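Local structure of glutaredoxin-2 (Vaccinia virus, 2G2Q) at residues S20-E25 with S100-E105; Y69-F74 with K90-T95. The protein transfers disulfide bonds, as a poxviral glutaredoxin with a thioredoxin fold, to virion membrane proteins in the host cytoplasm and is necessary for virion morphogenesis. All coordinates share one frame; numbering follows the deposited sequence.

Contact 1: residues S20-E25 with S100-E105; sequences SDAVEE and SLVNLE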
loop_
_atom_site.group_PDB
_atom_site.type_symbol
_atom_site.label_atom_id
_atom_site.label_comp_id
_atom_site.label_asym_id
_atom_site.label_seq_id
_atom_site.Cartn_x
_atom_site.Cartn_y
_atom_site.Cartn_z
ATOM N N SER A 20 -5.547 5.286 -1.756
ATOM C CA SER A 20 -6.721 5.379 -0.873
ATOM C C SER A 20 -7.958 5.878 -1.592
ATOM O O SER A 20 -9.057 5.356 -1.372
ATOM C CB SER A 20 -6.450 6.288 0.320
ATOM O OG SER A 20 -5.423 5.736 1.125
ATOM N N ASP A 21 -7.784 6.899 -2.429
ATOM C CA ASP A 21 -8.878 7.448 -3.219
ATOM C C ASP A 21 -9.563 6.394 -4.066
ATOM O O ASP A 21 -10.788 6.285 -4.046
ATOM C CB ASP A 21 -8.397 8.589 -4.095
ATOM C CG ASP A 21 -8.414 9.907 -3.373
ATOM O OD1 ASP A 21 -8.201 9.916 -2.138
ATOM O OD2 ASP A 21 -8.661 10.939 -4.036
ATOM N N ALA A 22 -8.758 5.621 -4.796
ATOM C CA ALA A 22 -9.246 4.540 -5.638
ATOM C C ALA A 22 -9.953 3.504 -4.777
ATOM O O ALA A 22 -11.035 3.021 -5.124
ATOM C CB ALA A 22 -8.095 3.898 -6.387
ATOM N N VAL A 23 -9.340 3.178 -3.646
ATOM C CA VAL A 23 -9.895 2.171 -2.751
ATOM C C VAL A 23 -11.222 2.631 -2.112
ATOM O O VAL A 23 -12.065 1.800 -1.761
ATOM C CB VAL A 23 -8.860 1.714 -1.710
ATOM C CG1 VAL A 23 -9.442 0.666 -0.800
ATOM C CG2 VAL A 23 -7.628 1.143 -2.417
ATOM N N GLU A 24 -11.422 3.947 -2.020
ATOM C CA GLU A 24 -12.677 4.505 -1.499
ATOM C C GLU A 24 -13.887 4.177 -2.367
ATOM O O GLU A 24 -15.014 4.099 -1.871
ATOM C CB GLU A 24 -12.581 6.021 -1.311
ATOM C CG GLU A 24 -11.857 6.457 -0.039
ATOM C CD GLU A 24 -12.643 6.156 1.233
ATOM O OE1 GLU A 24 -13.817 6.587 1.326
ATOM O OE2 GLU A 24 -12.078 5.500 2.145
ATOM N N GLU A 25 -13.657 3.981 -3.662
ATOM C CA GLU A 25 -14.743 3.644 -4.575
ATOM C C GLU A 25 -15.294 2.239 -4.306
ATOM O O GLU A 25 -16.331 1.856 -4.830
ATOM C CB GLU A 25 -14.284 3.831 -6.019
ATOM C CG GLU A 25 -14.117 5.310 -6.366
ATOM C CD GLU A 25 -13.292 5.565 -7.619
ATOM O OE1 GLU A 25 -13.670 6.458 -8.413
ATOM O OE2 GLU A 25 -12.266 4.880 -7.805
ATOM N N SER A 100 -4.560 7.939 -13.207
ATOM C CA SER A 100 -3.838 6.908 -13.981
ATOM C C SER A 100 -2.696 6.172 -13.262
ATOM O O SER A 100 -2.166 5.189 -13.772
ATOM C CB SER A 100 -3.277 7.540 -15.251
ATOM O OG SER A 100 -4.316 8.112 -16.015
ATOM N N LEU A 101 -2.299 6.696 -12.111
ATOM C CA LEU A 101 -1.398 6.026 -11.198
ATOM C C LEU A 101 -2.001 4.678 -10.761
ATOM O O LEU A 101 -1.284 3.680 -10.605
ATOM C CB LEU A 101 -1.201 6.932 -9.982
ATOM C CG LEU A 101 -0.102 6.702 -8.949
ATOM C CD1 LEU A 101 -0.396 5.519 -8.011
ATOM C CD2 LEU A 101 1.257 6.555 -9.635
ATOM N N VAL A 102 -3.319 4.682 -10.548
ATOM C CA VAL A 102 -4.060 3.499 -10.146
ATOM C C VAL A 102 -5.091 3.130 -11.210
ATOM O O VAL A 102 -5.808 3.985 -11.742
ATOM C CB VAL A 102 -4.799 3.672 -8.781
ATOM C CG1 VAL A 102 -5.143 2.311 -8.193
ATOM C CG2 VAL A 102 -3.976 4.471 -7.781
ATOM N N ASN A 103 -5.138 1.847 -11.526
ATOM C CA ASN A 103 -6.162 1.301 -12.379
ATOM C C ASN A 103 -7.113 0.500 -11.494
ATOM O O ASN A 103 -6.759 -0.568 -10.989
ATOM C CB ASN A 103 -5.515 0.431 -13.443
ATOM C CG ASN A 103 -6.510 -0.141 -14.403
ATOM O OD1 ASN A 103 -7.576 -0.607 -14.005
ATOM N ND2 ASN A 103 -6.167 -0.122 -15.682
ATOM N N LEU A 104 -8.307 1.044 -11.286
ATOM C CA LEU A 104 -9.253 0.528 -10.310
ATOM C C LEU A 104 -9.662 -0.911 -10.638
ATOM O O LEU A 104 -9.711 -1.781 -9.760
ATOM C CB LEU A 104 -10.489 1.423 -10.293
ATOM C CG LEU A 104 -11.344 1.663 -9.045
ATOM C CD1 LEU A 104 -12.784 1.951 -9.489
ATOM C CD2 LEU A 104 -11.294 0.519 -8.023
ATOM N N GLU A 105 -9.940 -1.164 -11.907
ATOM C CA GLU A 105 -10.452 -2.464 -12.313
ATOM C C GLU A 105 -9.455 -3.598 -12.031
ATOM O O GLU A 105 -9.858 -4.703 -11.667
ATOM C CB GLU A 105 -10.905 -2.435 -13.782
ATOM C CG GLU A 105 -11.931 -1.313 -14.107
ATOM C CD GLU A 105 -13.306 -1.510 -13.445
ATOM O OE1 GLU A 105 -13.379 -1.772 -12.215
ATOM O OE2 GLU A 105 -14.326 -1.390 -14.162
#
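A chi1 of -161° in Val102 swings CG1 to the side opposite the backbone N and against Ala22, while Glu25, with CG anti to its own carbonyl carbon (chi1 -71°) and an extended chain beyond, reaches across to Leu104. The first pairing is a small apolar one: Ala22 CB lies 3.8 Å from Val102 CG1 and 4.1 Å from Val102 CB, so the alanine methyl sits against one branch and the branch point of the valine. Next to it, Leu104 comes over the same turn of helix. Its CD2 packs 3.8 Å from Ala22 O, the oxygen that accepts the backbone N-H of Glu25. The other methyl, Leu104 CD1, meets the carboxylate, 3.4 Å from Glu25 OE2, and the two long side chains run aslant to one another.

What is joined here are two helices that pack on the same sheet of a thioredoxin fold: helix 14-24, which begins just after the redox-active Cys13, and the start of helix 104-113, where Asn103 is the N-cap. Beneath the surface, Val23 turns from segment 100-105 toward Leu5 and Ile7 of strand 3-9 and also touches Leu107, and Val102 rests on Leu107 as well. No hydrogen bond or salt bridge spans the two segments. Their direct contact rests on van der Waals packing and a modest 172 Å² of buried surface, and segment 100-105 brings no charge to the exposed Glu25 carboxylate, which is probably solvated in part.

Contact 2: residues Y69-F74 with K90-T95; sequences YIVSIF and KSLDFT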
loop_
_atom_site.group_PDB
_atom_site.type_symbol
_atom_site.label_atom_id
_atom_site.label_comp_id
_atom_site.label_asym_id
_atom_site.label_seq_id
_atom_site.Cartn_x
_atom_site.Cartn_y
_atom_site.Cartn_z
ATOM N N TYR A 69 6.821 5.950 -1.895
ATOM C CA TYR A 69 6.220 4.966 -2.794
ATOM C C TYR A 69 5.978 3.627 -2.125
ATOM O O TYR A 69 5.839 2.630 -2.811
ATOM C CB TYR A 69 7.114 4.755 -4.045
ATOM C CG TYR A 69 7.281 5.998 -4.842
ATOM C CD1 TYR A 69 6.385 6.333 -5.846
ATOM C CD2 TYR A 69 8.312 6.883 -4.560
ATOM C CE1 TYR A 69 6.537 7.534 -6.581
ATOM C CE2 TYR A 69 8.469 8.066 -5.281
ATOM C CZ TYR A 69 7.572 8.383 -6.279
ATOM O OH TYR A 69 7.756 9.559 -6.978
ATOM N N ILE A 70 6.025 3.602 -0.795
ATOM C CA ILE A 70 5.630 2.444 -0.017
ATOM C C ILE A 70 4.109 2.465 0.055
ATOM O O ILE A 70 3.509 3.428 0.560
ATOM C CB ILE A 70 6.134 2.522 1.458
ATOM C CG1 ILE A 70 7.644 2.768 1.568
ATOM C CG2 ILE A 70 5.677 1.297 2.274
ATOM C CD1 ILE A 70 8.500 1.949 0.663
ATOM N N VAL A 71 3.474 1.429 -0.467
ATOM C CA VAL A 71 2.054 1.227 -0.181
ATOM C C VAL A 71 1.724 -0.252 -0.191
ATOM O O VAL A 71 2.079 -0.978 -1.119
ATOM C CB VAL A 71 1.114 2.087 -1.100
ATOM C CG1 VAL A 71 1.400 1.843 -2.601
ATOM C CG2 VAL A 71 -0.370 1.887 -0.731
ATOM N N SER A 72 1.081 -0.697 0.876
ATOM C CA SER A 72 0.660 -2.068 0.985
ATOM C C SER A 72 -0.785 -2.157 1.443
ATOM O O SER A 72 -1.228 -1.399 2.317
ATOM C CB SER A 72 1.570 -2.822 1.958
ATOM O OG SER A 72 2.926 -2.686 1.574
ATOM N N ILE A 73 -1.501 -3.108 0.855
ATOM C CA ILE A 73 -2.890 -3.384 1.175
ATOM C C ILE A 73 -3.078 -4.833 1.683
ATOM O O ILE A 73 -2.634 -5.799 1.060
ATOM C CB ILE A 73 -3.799 -3.102 -0.033
ATOM C CG1 ILE A 73 -3.624 -1.650 -0.507
ATOM C CG2 ILE A 73 -5.259 -3.391 0.305
ATOM C CD1 ILE A 73 -4.347 -1.329 -1.824
ATOM N N PHE A 74 -3.739 -4.949 2.823
ATOM C CA PHE A 74 -4.132 -6.224 3.373
ATOM C C PHE A 74 -5.652 -6.305 3.426
ATOM O O PHE A 74 -6.363 -5.289 3.461
ATOM C CB PHE A 74 -3.576 -6.408 4.787
ATOM C CG PHE A 74 -2.090 -6.431 4.851
ATOM C CD1 PHE A 74 -1.363 -5.244 4.935
ATOM C CD2 PHE A 74 -1.413 -7.624 4.823
ATOM C CE1 PHE A 74 0.022 -5.260 4.976
ATOM C CE2 PHE A 74 -0.034 -7.646 4.883
ATOM C CZ PHE A 74 0.689 -6.462 4.948
ATOM N N LYS A 90 0.641 -4.835 -10.280
ATOM C CA LYS A 90 0.123 -4.790 -11.660
ATOM C C LYS A 90 -0.915 -3.681 -11.917
ATOM O O LYS A 90 -1.118 -3.277 -13.056
ATOM C CB LYS A 90 -0.464 -6.148 -12.060
ATOM C CG LYS A 90 0.558 -7.205 -12.481
ATOM C CD LYS A 90 -0.113 -8.582 -12.532
ATOM C CE LYS A 90 0.892 -9.740 -12.493
ATOM N NZ LYS A 90 1.449 -10.029 -13.851
ATOM N N SER A 91 -1.564 -3.202 -10.855
ATOM C CA SER A 91 -2.513 -2.098 -10.949
ATOM C C SER A 91 -1.827 -0.733 -10.809
ATOM O O SER A 91 -2.468 0.308 -10.967
ATOM C CB SER A 91 -3.592 -2.238 -9.877
ATOM O OG SER A 91 -3.061 -1.976 -8.593
ATOM N N LEU A 92 -0.529 -0.749 -10.510
ATOM C CA LEU A 92 0.224 0.478 -10.274
ATOM C C LEU A 92 1.157 0.838 -11.419
ATOM O O LEU A 92 1.795 -0.030 -12.001
ATOM C CB LEU A 92 1.032 0.368 -8.975
ATOM C CG LEU A 92 0.435 0.922 -7.678
ATOM C CD1 LEU A 92 -1.084 0.998 -7.699
ATOM C CD2 LEU A 92 0.927 0.095 -6.492
ATOM N N ASP A 93 1.224 2.130 -11.734
ATOM C CA ASP A 93 2.235 2.659 -12.641
ATOM C C ASP A 93 2.792 3.976 -12.090
ATOM O O ASP A 93 2.242 5.050 -12.360
ATOM C CB ASP A 93 1.669 2.855 -14.048
ATOM C CG ASP A 93 2.708 3.397 -15.030
ATOM O OD1 ASP A 93 3.840 3.735 -14.602
ATOM O OD2 ASP A 93 2.398 3.483 -16.242
ATOM N N PHE A 94 3.890 3.887 -11.342
ATOM C CA PHE A 94 4.496 5.069 -10.698
ATOM C C PHE A 94 5.111 6.116 -11.673
ATOM O O PHE A 94 5.554 7.204 -11.238
ATOM C CB PHE A 94 5.549 4.648 -9.679
ATOM C CG PHE A 94 5.008 3.895 -8.484
ATOM C CD1 PHE A 94 3.694 4.083 -8.035
ATOM C CD2 PHE A 94 5.848 3.035 -7.767
ATOM C CE1 PHE A 94 3.220 3.409 -6.913
ATOM C CE2 PHE A 94 5.384 2.350 -6.638
ATOM C CZ PHE A 94 4.066 2.547 -6.203
ATOM N N THR A 95 5.149 5.789 -12.968
ATOM C CA THR A 95 5.584 6.751 -13.993
ATOM C C THR A 95 4.487 7.772 -14.288
ATOM O O THR A 95 4.694 8.679 -15.079
ATOM C CB THR A 95 6.023 6.080 -15.333
ATOM O OG1 THR A 95 4.888 5.490 -15.987
ATOM C CG2 THR A 95 7.108 5.021 -15.105
#
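An edge-to-face aromatic pair ties the residues leading into strand 71-77 of the central sheet to the long loop between strand 82-85 and helix 104-113. Tyr69 presents its ring edge to one face of Phe94, the centroids 5.2 Å apart and the planes at 55°, well short of perpendicular. The touching atom is Tyr69 CD1, which stands 3.8 Å from Phe94 CG and lies over the ring toward its rim. Chi1 of -66° places the Phe94 ring beside its backbone N, and its far end reaches the tyrosine main chain: Phe94 CZ is 3.8 Å from Tyr69 O, and Phe94 CE2 is 3.9 Å from Tyr69 CB.

In this thioredoxin fold both rings also touch Ile15 of helix 14-24, the helix that includes the redox-active Cys16, so the pair packs near the start of that helix. Further along, Val71 and Leu92 meet more loosely, CG1 to CD2 at 4.3 Å; Val71 also contacts Val19 of the same helix and Ile7 of strand 3-9. The loop is shaped locally by an Asx turn, in which Asp93 OD1 accepts the backbone Thr95 N at 2.9 Å. This N-H approaches from above the carboxylate plane, tilted 36° out of it.

Both contacts are surface contacts, and neither has a hydrogen bond between its own segments, yet they differ in chemistry and in what they join. Contact 1 brings helix 14-24 to the start of helix 104-113 through aliphatic groups and a carboxylate; contact 2, nearer the centre of the chain, sets an aromatic pair with a looser aliphatic one between a sheet strand's entry and a loop. Helix 14-24 is common to both, providing one segment of contact 1 and lying beside contact 2. Segments 90-95 and 100-105 are joined directly: Asn103 N lies 3.1 Å from Ser91 O and Asp93 N 3.2 Å from Leu101 O, both probable hydrogen bonds, and Leu101 packs on Phe94.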